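Copper chaperone CopZ (Staphylococcus aureus, PDB 6FF2) sequesters copper(I) inside the bacterial cell and delivers it to the copper-exporting P-type ATPase CopA. Local coordinates at residues 22-27 / 58-63. Numbering follows the deposited sequence.
Sequences SALNNI and DAIEDQ. With MG (magnesium ion), chain E.
A23 and A59 meet with their methyls side by side and offset, CB to CB 4.3 Å; such small side chains are consistent with the close approach of the helices, 5.9 Å between the CA atoms of this pair. A23 CB also rests on the backbone oxygen A59 O at 4.0 Å. At one end of the row the CD1 methyl of I27 packs on A59 CB at 3.9 Å. The buried part lies to one side, where L24 and I60 cross at a slant, L24 CD2 meeting I60 CG1 at 4.2 Å; CG of L24 and CG1 of I60 both sit anti to the carbonyl carbon (chi1 -69° and -67°), and L24 runs on to V42 and V44 of the sheet. At the other end of the row from I27, Q63 forms the more open margin: its CG lies 3.9 Å from A23 CB, and a bend at chi2 (-65°) brings NE2 alongside the same methyl. Away from the contact, N25 O binds a magnesium ion at 2.0 Å; one of its waters donates to I27 O, another lies 2.6 Å from N25 OD1. Apolar in its side-chain packing, the contact pairs the two helices on one face of the antiparallel sheet in the ferredoxin-like βαββαβ fold of heavy-metal-associated domains.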
ATOM      1  N   SER A  22      11.940   0.297   0.107  1.00 17.16           N
ATOM      2  CA  SER A  22      12.536   0.091  -1.200  1.00 17.93           C
ATOM      3  C   SER A  22      13.117   1.332  -1.791  1.00 17.58           C
ATOM      4  O   SER A  22      14.201   1.298  -2.356  1.00 20.57           O
ATOM      5  CB  SER A  22      11.542  -0.480  -2.205  1.00 21.62           C
ATOM      6  OG  SER A  22      11.364  -1.810  -1.831  1.00 28.56           O
ATOM      7  N   ALA A  23      12.405   2.444  -1.682  1.00 15.73           N
ATOM      8  CA  ALA A  23      12.891   3.710  -2.253  1.00 16.82           C
ATOM      9  C   ALA A  23      14.201   4.135  -1.588  1.00 15.86           C
ATOM     10  O   ALA A  23      15.129   4.553  -2.243  1.00 18.40           O
ATOM     11  CB  ALA A  23      11.844   4.791  -2.057  1.00 18.16           C
ATOM     12  N   LEU A  24      14.254   3.958  -0.280  1.00 13.45           N
ATOM     13  CA  LEU A  24      15.477   4.311   0.456  1.00 14.28           C
ATOM     14  C   LEU A  24      16.631   3.402   0.121  1.00 15.74           C
ATOM     15  O   LEU A  24      17.720   3.869  -0.072  1.00 15.41           O
ATOM     16  CB  LEU A  24      15.206   4.370   1.956  1.00 12.67           C
ATOM     17  CG  LEU A  24      14.297   5.544   2.420  1.00 13.13           C
ATOM     18  CD1 LEU A  24      13.745   5.331   3.839  1.00 12.64           C
ATOM     19  CD2 LEU A  24      15.089   6.866   2.336  1.00 13.66           C
ATOM     20  N   ASN A  25      16.390   2.086   0.097  1.00 13.80           N
ATOM     21  CA  ASN A  25      17.449   1.134  -0.256  1.00 16.60           C
ATOM     22  C   ASN A  25      17.958   1.224  -1.688  1.00 17.36           C
ATOM     23  O   ASN A  25      19.057   0.725  -1.992  1.00 22.42           O
ATOM     24  CB  ASN A  25      17.001  -0.282   0.089  1.00 15.91           C
ATOM     25  CG  ASN A  25      17.117  -0.573   1.552  1.00 19.28           C
ATOM     26  OD1 ASN A  25      18.205  -0.456   2.124  1.00 23.75           O
ATOM     27  ND2 ASN A  25      16.032  -1.014   2.168  1.00 20.79           N
ATOM     28  N   ASN A  26      17.213   1.839  -2.580  1.00 18.84           N
ATOM     29  CA  ASN A  26      17.686   2.118  -3.930  1.00 20.44           C
ATOM     30  C   ASN A  26      18.781   3.140  -4.003  1.00 20.37           C
ATOM     31  O   ASN A  26      19.420   3.228  -5.020  1.00 25.11           O
ATOM     32  CB  ASN A  26      16.544   2.646  -4.817  1.00 24.85           C
ATOM     33  CG  ASN A  26      16.924   2.655  -6.276  1.00 29.46           C
ATOM     34  OD1 ASN A  26      17.291   1.599  -6.826  1.00 42.66           O
ATOM     35  ND2 ASN A  26      16.902   3.835  -6.901  1.00 36.22           N
ATOM     36  N   ILE A  27      18.951   3.966  -2.955  1.00 17.01           N
ATOM     37  CA  ILE A  27      19.947   5.005  -2.972  1.00 15.96           C
ATOM     38  C   ILE A  27      21.304   4.404  -2.645  1.00 16.76           C
ATOM     39  O   ILE A  27      21.445   3.759  -1.592  1.00 17.84           O
ATOM     40  CB  ILE A  27      19.642   6.134  -1.987  1.00 17.41           C
ATOM     41  CG1 ILE A  27      18.185   6.668  -2.122  1.00 17.73           C
ATOM     42  CG2 ILE A  27      20.694   7.223  -2.121  1.00 22.12           C
ATOM     43  CD1 ILE A  27      17.711   7.580  -0.981  1.00 21.30           C
ATOM     44  N   ASP A  58      13.822  13.263  -0.118  1.00 14.24           N
ATOM     45  CA  ASP A  58      13.212  13.337  -1.459  1.00 16.75           C
ATOM     46  C   ASP A  58      12.649  12.016  -1.880  1.00 16.11           C
ATOM     47  O   ASP A  58      11.588  11.968  -2.523  1.00 18.85           O
ATOM     48  CB  ASP A  58      14.244  13.794  -2.489  1.00 18.83           C
ATOM     49  CG  ASP A  58      14.506  15.246  -2.452  1.00 19.36           C
ATOM     50  OD1 ASP A  58      13.829  16.008  -1.711  1.00 23.77           O
ATOM     51  OD2 ASP A  58      15.478  15.626  -3.177  1.00 23.62           O
ATOM     52  N   ALA A  59      13.358  10.923  -1.578  1.00 15.55           N
ATOM     53  CA  ALA A  59      12.898   9.595  -1.979  1.00 17.36           C
ATOM     54  C   ALA A  59      11.572   9.265  -1.312  1.00 16.28           C
ATOM     55  O   ALA A  59      10.691   8.627  -1.929  1.00 18.84           O
ATOM     56  CB  ALA A  59      13.939   8.538  -1.650  1.00 18.99           C
ATOM     57  N   ILE A  60      11.414   9.676  -0.078  1.00 14.09           N
ATOM     58  CA  ILE A  60      10.198   9.426   0.660  1.00 15.27           C
ATOM     59  C   ILE A  60       9.062  10.283   0.072  1.00 15.82           C
ATOM     60  O   ILE A  60       7.961   9.776  -0.165  1.00 16.55           O
ATOM     61  CB  ILE A  60      10.393   9.678   2.133  1.00 15.06           C
ATOM     62  CG1 ILE A  60      11.353   8.648   2.711  1.00 16.12           C
ATOM     63  CG2 ILE A  60       9.066   9.692   2.905  1.00 16.13           C
ATOM     64  CD1 ILE A  60      11.845   9.100   4.070  1.00 17.39           C
ATOM     65  N   GLU A  61       9.327  11.562  -0.144  1.00 16.50           N
ATOM     66  CA  GLU A  61       8.306  12.472  -0.623  1.00 18.67           C
ATOM     67  C   GLU A  61       7.903  12.112  -2.050  1.00 19.12           C
ATOM     68  O   GLU A  61       6.723  12.213  -2.375  1.00 23.67           O
ATOM     69  CB  GLU A  61       8.766  13.951  -0.448  1.00 19.40           C
ATOM     70  CG  GLU A  61       8.990  14.270   1.052  1.00 21.93           C
ATOM     71  CD  GLU A  61       8.818  15.717   1.520  1.00 28.89           C
ATOM     72  OE1 GLU A  61       9.450  16.569   0.859  1.00 34.99           O
ATOM     73  OE2 GLU A  61       8.164  15.916   2.642  1.00 31.93           O
ATOM     74  N   ASP A  62       8.820  11.613  -2.866  1.00 20.82           N
ATOM     75  CA  ASP A  62       8.469  11.103  -4.201  1.00 23.34           C
ATOM     76  C   ASP A  62       7.536   9.890  -4.202  1.00 21.30           C
ATOM     77  O   ASP A  62       6.895   9.636  -5.194  1.00 26.65           O
ATOM     78  CB  ASP A  62       9.717  10.787  -5.011  1.00 26.05           C
ATOM     79  CG  ASP A  62      10.494  12.064  -5.422  1.00 27.90           C
ATOM     80  OD1 ASP A  62      10.012  13.206  -5.243  1.00 32.85           O
ATOM     81  OD2 ASP A  62      11.629  11.909  -5.885  1.00 32.00           O
ATOM     82  N   GLN A  63       7.491   9.111  -3.131  1.00 21.02           N
ATOM     83  CA  GLN A  63       6.516   8.028  -2.932  1.00 23.82           C
ATOM     84  C   GLN A  63       5.180   8.522  -2.399  1.00 21.83           C
ATOM     85  O   GLN A  63       4.266   7.698  -2.215  1.00 26.37           O
ATOM     86  CB  GLN A  63       7.058   6.962  -1.965  1.00 24.53           C
ATOM     87  CG  GLN A  63       8.285   6.234  -2.480  1.00 24.30           C
ATOM     88  CD  GLN A  63       7.978   5.404  -3.712  1.00 28.70           C
ATOM     89  OE1 GLN A  63       7.004   4.636  -3.734  1.00 27.49           O
ATOM     90  NE2 GLN A  63       8.736   5.591  -4.738  1.00 31.39           N
TER
HETATM   91 MG    MG E 103      20.534  -0.647  -1.680  1.00 35.04          MG
HETATM   92  O   HOH W   1      20.378  -0.634   0.622  1.00 25.34           O
HETATM   93  O   HOH W   2      21.746   1.075  -1.574  1.00 22.95           O
HETATM   94  O   HOH W   3      22.275  -1.456  -1.261  1.00 32.41           O
HETATM   95  O   HOH W   4      19.274  -2.238  -1.533  1.00 32.94           O